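Probable 2-oxoacid ferredoxin oxidoreductase, alpha chain (PDB 3JU3) probably forms part of a 2-oxoacid:ferredoxin oxidoreductase, which converts a 2-oxocarboxylate and coenzyme A to an acyl-CoA and CO2 while reducing ferredoxin. Local coordinates at residues 30-40 / 105-116. Numbering follows the deposited sequence. Where two conformers were deposited one is given.
Sequences DVIEDLKEEGI and EDEILKSAKEIL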
loop_
_atom_site.group_PDB
_atom_site.type_symbol
_atom_site.label_atom_id
_atom_site.label_comp_id
_atom_site.label_asym_id
_atom_site.label_seq_id
_atom_site.Cartn_x
_atom_site.Cartn_y
_atom_site.Cartn_z
ATOM N N ASP A 30 12.126 15.687 -8.469
ATOM C CA ASP A 30 12.438 15.585 -9.893
ATOM C C ASP A 30 11.490 16.376 -10.809
ATOM O O ASP A 30 11.942 16.906 -11.824
ATOM C CB ASP A 30 12.423 14.124 -10.352
ATOM C CG ASP A 30 13.495 13.287 -9.692
ATOM O OD1 ASP A 30 14.483 13.836 -9.139
ATOM O OD2 ASP A 30 13.332 12.053 -9.722
ATOM N N VAL A 31 10.189 16.417 -10.492
ATOM C CA VAL A 31 9.247 17.182 -11.308
ATOM C C VAL A 31 9.587 18.668 -11.224
ATOM O O VAL A 31 9.464 19.410 -12.234
ATOM C CB VAL A 31 7.779 16.941 -10.909
ATOM C CG1 VAL A 31 6.828 17.850 -11.731
ATOM C CG2 VAL A 31 7.419 15.513 -11.156
ATOM N N ILE A 32 9.991 19.095 -10.032
ATOM C CA ILE A 32 10.543 20.443 -9.813
ATOM C C ILE A 32 11.697 20.750 -10.788
ATOM O O ILE A 32 11.723 21.842 -11.411
ATOM C CB ILE A 32 10.887 20.684 -8.325
ATOM C CG1 ILE A 32 9.563 20.800 -7.543
ATOM C CG2 ILE A 32 11.784 21.956 -8.120
ATOM C CD1 ILE A 32 9.678 20.792 -6.089
ATOM N N GLU A 33 12.637 19.816 -10.941
ATOM C CA GLU A 33 13.791 20.066 -11.815
ATOM C C GLU A 33 13.382 20.126 -13.282
ATOM O O GLU A 33 13.834 21.006 -14.005
ATOM C CB GLU A 33 14.930 19.060 -11.596
ATOM C CG GLU A 33 15.610 19.141 -10.224
ATOM C CD GLU A 33 16.005 20.568 -9.805
ATOM O OE1 GLU A 33 17.096 21.042 -10.204
ATOM O OE2 GLU A 33 15.233 21.209 -9.058
ATOM N N ASP A 34 12.511 19.203 -13.703
ATOM C CA ASP A 34 11.931 19.226 -15.053
ATOM C C ASP A 34 11.177 20.539 -15.374
ATOM O O ASP A 34 11.286 21.078 -16.483
ATOM C CB ASP A 34 10.999 18.029 -15.241
ATOM C CG ASP A 34 11.699 16.716 -15.031
ATOM O OD1 ASP A 34 12.876 16.579 -15.422
ATOM O OD2 ASP A 34 11.066 15.796 -14.483
ATOM N N LEU A 35 10.413 21.047 -14.411
ATOM C CA LEU A 35 9.690 22.317 -14.597
ATOM C C LEU A 35 10.620 23.518 -14.896
ATOM O O LEU A 35 10.306 24.363 -15.734
ATOM C CB LEU A 35 8.759 22.586 -13.388
ATOM C CG LEU A 35 7.468 21.751 -13.335
ATOM C CD1 LEU A 35 6.853 21.892 -11.926
ATOM C CD2 LEU A 35 6.456 22.162 -14.430
ATOM N N LYS A 36 11.758 23.587 -14.204
ATOM C CA LYS A 36 12.742 24.646 -14.416
ATOM C C LYS A 36 13.121 24.735 -15.896
ATOM O O LYS A 36 13.325 25.832 -16.433
ATOM C CB LYS A 36 14.001 24.351 -13.580
ATOM C CG LYS A 36 13.908 24.804 -12.167
ATOM C CD LYS A 36 15.072 24.288 -11.356
ATOM C CE LYS A 36 14.745 24.348 -9.859
ATOM N NZ LYS A 36 15.936 23.934 -9.049
ATOM N N GLU A 37 13.188 23.570 -16.546
ATOM C CA GLU A 37 13.583 23.472 -17.951
ATOM C C GLU A 37 12.621 24.217 -18.858
ATOM O O GLU A 37 13.018 24.674 -19.910
ATOM C CB GLU A 37 13.726 22.009 -18.391
ATOM C CG GLU A 37 14.975 21.364 -17.809
ATOM C CD GLU A 37 15.204 19.907 -18.227
ATOM O OE1 GLU A 37 14.679 19.441 -19.272
ATOM O OE2 GLU A 37 15.970 19.235 -17.513
ATOM N N GLU A 38 11.364 24.314 -18.437
ATOM C CA GLU A 38 10.335 25.023 -19.171
ATOM C C GLU A 38 10.094 26.403 -18.594
ATOM O O GLU A 38 9.106 27.063 -18.965
ATOM C CB GLU A 38 9.006 24.268 -19.098
ATOM C CG GLU A 38 8.907 23.110 -19.989
ATOM C CD GLU A 38 7.582 22.442 -19.831
ATOM O OE1 GLU A 38 6.611 22.880 -20.497
ATOM O OE2 GLU A 38 7.511 21.490 -19.035
ATOM N N GLY A 39 10.981 26.834 -17.695
ATOM C CA GLY A 39 10.840 28.150 -17.049
ATOM C C GLY A 39 9.719 28.259 -16.035
ATOM O O GLY A 39 9.265 29.386 -15.712
ATOM N N ILE A 40 9.322 27.111 -15.467
ATOM C CA ILE A 40 8.298 27.112 -14.421
ATOM C C ILE A 40 8.924 26.830 -13.066
ATOM O O ILE A 40 9.643 25.855 -12.920
ATOM C CB ILE A 40 7.223 26.085 -14.691
ATOM C CG1 ILE A 40 6.462 26.470 -15.956
ATOM C CG2 ILE A 40 6.278 25.986 -13.503
ATOM C CD1 ILE A 40 5.591 25.345 -16.491
ATOM N N GLU A 105 6.630 10.462 -13.196
ATOM C CA GLU A 105 7.096 11.852 -13.226
ATOM C C GLU A 105 6.542 12.633 -14.403
ATOM O O GLU A 105 6.192 13.805 -14.265
ATOM C CB GLU A 105 8.620 11.937 -13.215
ATOM C CG GLU A 105 9.185 12.159 -11.822
ATOM C CD GLU A 105 9.673 10.875 -11.178
ATOM O OE1 GLU A 105 10.830 10.855 -10.703
ATOM O OE2 GLU A 105 8.913 9.872 -11.157
ATOM N N ASP A 106 6.480 11.980 -15.558
ATOM C CA ASP A 106 5.888 12.571 -16.746
ATOM C C ASP A 106 4.391 12.818 -16.565
ATOM O O ASP A 106 3.878 13.835 -17.023
ATOM C CB ASP A 106 6.154 11.693 -17.978
ATOM C CG ASP A 106 7.645 11.484 -18.246
ATOM O OD1 ASP A 106 8.480 12.205 -17.646
ATOM O OD2 ASP A 106 7.982 10.599 -19.069
ATOM N N GLU A 107 3.697 11.892 -15.899
ATOM C CA GLU A 107 2.271 12.062 -15.619
ATOM C C GLU A 107 2.026 13.150 -14.600
ATOM O O GLU A 107 1.068 13.918 -14.723
ATOM C CB GLU A 107 1.627 10.756 -15.160
ATOM C CG GLU A 107 1.315 9.797 -16.299
ATOM C CD GLU A 107 0.876 8.428 -15.814
ATOM O OE1 GLU A 107 0.847 8.209 -14.579
ATOM O OE2 GLU A 107 0.558 7.573 -16.669
ATOM N N ILE A 108 2.896 13.216 -13.595
ATOM C CA ILE A 108 2.795 14.234 -12.572
ATOM C C ILE A 108 3.050 15.604 -13.220
ATOM O O ILE A 108 2.298 16.562 -12.997
ATOM C CB ILE A 108 3.804 13.998 -11.383
ATOM C CG1 ILE A 108 3.472 12.708 -10.625
ATOM C CG2 ILE A 108 3.804 15.208 -10.411
ATOM C CD1 ILE A 108 4.483 12.375 -9.543
ATOM N N LEU A 109 4.117 15.676 -14.016
ATOM C CA LEU A 109 4.470 16.895 -14.759
ATOM C C LEU A 109 3.252 17.361 -15.574
ATOM O O LEU A 109 2.831 18.535 -15.484
ATOM C CB LEU A 109 5.688 16.621 -15.654
ATOM C CG LEU A 109 6.376 17.721 -16.453
ATOM C CD1 LEU A 109 6.674 18.881 -15.549
ATOM C CD2 LEU A 109 7.684 17.196 -17.035
ATOM N N LYS A 110 2.663 16.418 -16.296
ATOM C CA LYS A 110 1.494 16.676 -17.118
ATOM C C LYS A 110 0.364 17.306 -16.318
ATOM O O LYS A 110 -0.138 18.365 -16.721
ATOM C CB LYS A 110 1.000 15.398 -17.819
ATOM C CG LYS A 110 0.127 15.671 -19.046
ATOM C CD LYS A 110 -0.163 14.411 -19.812
ATOM C CE LYS A 110 -1.265 14.669 -20.813
ATOM N NZ LYS A 110 -2.570 14.796 -20.104
ATOM N N SER A 111 -0.031 16.657 -15.208
ATOM C CA SER A 111 -1.150 17.129 -14.381
ATOM C C SER A 111 -0.873 18.483 -13.798
ATOM O O SER A 111 -1.784 19.320 -13.677
ATOM C CB SER A 111 -1.416 16.204 -13.197
ATOM O OG SER A 111 -1.488 14.864 -13.593
ATOM N N ALA A 112 0.369 18.648 -13.356
ATOM C CA ALA A 112 0.859 19.884 -12.761
ATOM C C ALA A 112 0.696 21.101 -13.708
ATOM O O ALA A 112 0.206 22.173 -13.311
ATOM C CB ALA A 112 2.332 19.720 -12.321
ATOM N N LYS A 113 1.092 20.914 -14.959
ATOM C CA LYS A 113 0.934 21.958 -15.986
ATOM C C LYS A 113 -0.544 22.226 -16.293
ATOM O O LYS A 113 -0.954 23.394 -16.373
ATOM C CB LYS A 113 1.753 21.620 -17.226
ATOM C CG LYS A 113 3.230 21.764 -16.960
ATOM C CD LYS A 113 4.060 21.707 -18.227
ATOM C CE LYS A 113 4.371 20.279 -18.594
ATOM N NZ LYS A 113 5.145 20.153 -19.867
ATOM N N GLU A 114 -1.329 21.158 -16.440
ATOM C CA GLU A 114 -2.772 21.277 -16.583
ATOM C C GLU A 114 -3.370 22.143 -15.477
ATOM O O GLU A 114 -4.219 22.988 -15.747
ATOM C CB GLU A 114 -3.448 19.904 -16.589
ATOM C CG GLU A 114 -4.936 19.953 -16.921
ATOM C CD GLU A 114 -5.614 18.592 -16.828
ATOM O OE1 GLU A 114 -5.392 17.883 -15.822
ATOM O OE2 GLU A 114 -6.377 18.239 -17.766
ATOM N N ILE A 115 -2.909 21.943 -14.240
ATOM C CA ILE A 115 -3.472 22.629 -13.097
ATOM C C ILE A 115 -3.050 24.109 -13.132
ATOM O O ILE A 115 -3.844 25.020 -12.844
ATOM C CB ILE A 115 -3.013 21.942 -11.733
ATOM C CG1 ILE A 115 -3.821 20.644 -11.494
ATOM C CG2 ILE A 115 -3.158 22.900 -10.567
ATOM C CD1 ILE A 115 -3.247 19.680 -10.423
ATOM N N LEU A 116 -1.787 24.313 -13.480
ATOM C CA LEU A 116 -1.208 25.628 -13.710
ATOM C C LEU A 116 -2.014 26.437 -14.744
ATOM O O LEU A 116 -2.337 27.610 -14.520
ATOM C CB LEU A 116 0.245 25.459 -14.163
ATOM C CG LEU A 116 1.077 26.711 -14.411
ATOM C CD1 LEU A 116 1.133 27.611 -13.177
ATOM C CD2 LEU A 116 2.455 26.281 -14.834
#
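Val31 sets its two methyls against neighbouring residues of the partner helix: CG2 lies 3.7 Å from CG2 of Ile108, while CG1, anti to the backbone N (chi1 176°), rests over the CA and CD1 of Leu109. This is helix-helix packing in the core domain II region of the oxidoreductase alpha chain, joining helix 25-37 to the last helix, 105-117, of this fragment. The axes of 30-37 and 105-116 cross at -59° and approach to 9.8 Å, and Val31 and Leu109 mark the point where the backbones come nearest. Phe18 of strand 16-21 underlies Val31, Leu35 and Ala112, so both helices pack on the same strand.

Leu109 reaches across with both methyls: CD2 meets CB of Asp34, and CD1 presses on CD2 of Leu35 at 3.5 Å, a tight carbon-carbon contact. Beyond it, Lys113 lays its CG near the same Leu35 methyl, then bends at chi3 (-86°), bringing NZ to the carboxylate of Glu38. The salt bridge is uneven, with a 2.8 Å hydrogen bond from Lys113 NZ to Glu38 OE2, received on the syn side, and a weak second one to OE1. Were Lys113 cut back to an alanine, the Glu38 carboxylate would probably lose its cationic mate and Leu35 CD2 part of its cover.

Glu38 stands where helix 25-37 ends in a Schellman motif, with Gly39 N bonded to Lys36 O and Ile40 N to Leu35 O. The chain then turns so that Ile40 CD1 meets Leu116 CD2 tip to tip at 3.7 Å; Leu116 also packs on Leu67 of a second subunit. At the far end, two acidic groups crowd together without a hydrogen bond, their carboxylates nearly coplanar, with Asp30 OD2 2.9 Å from Glu105 OE1.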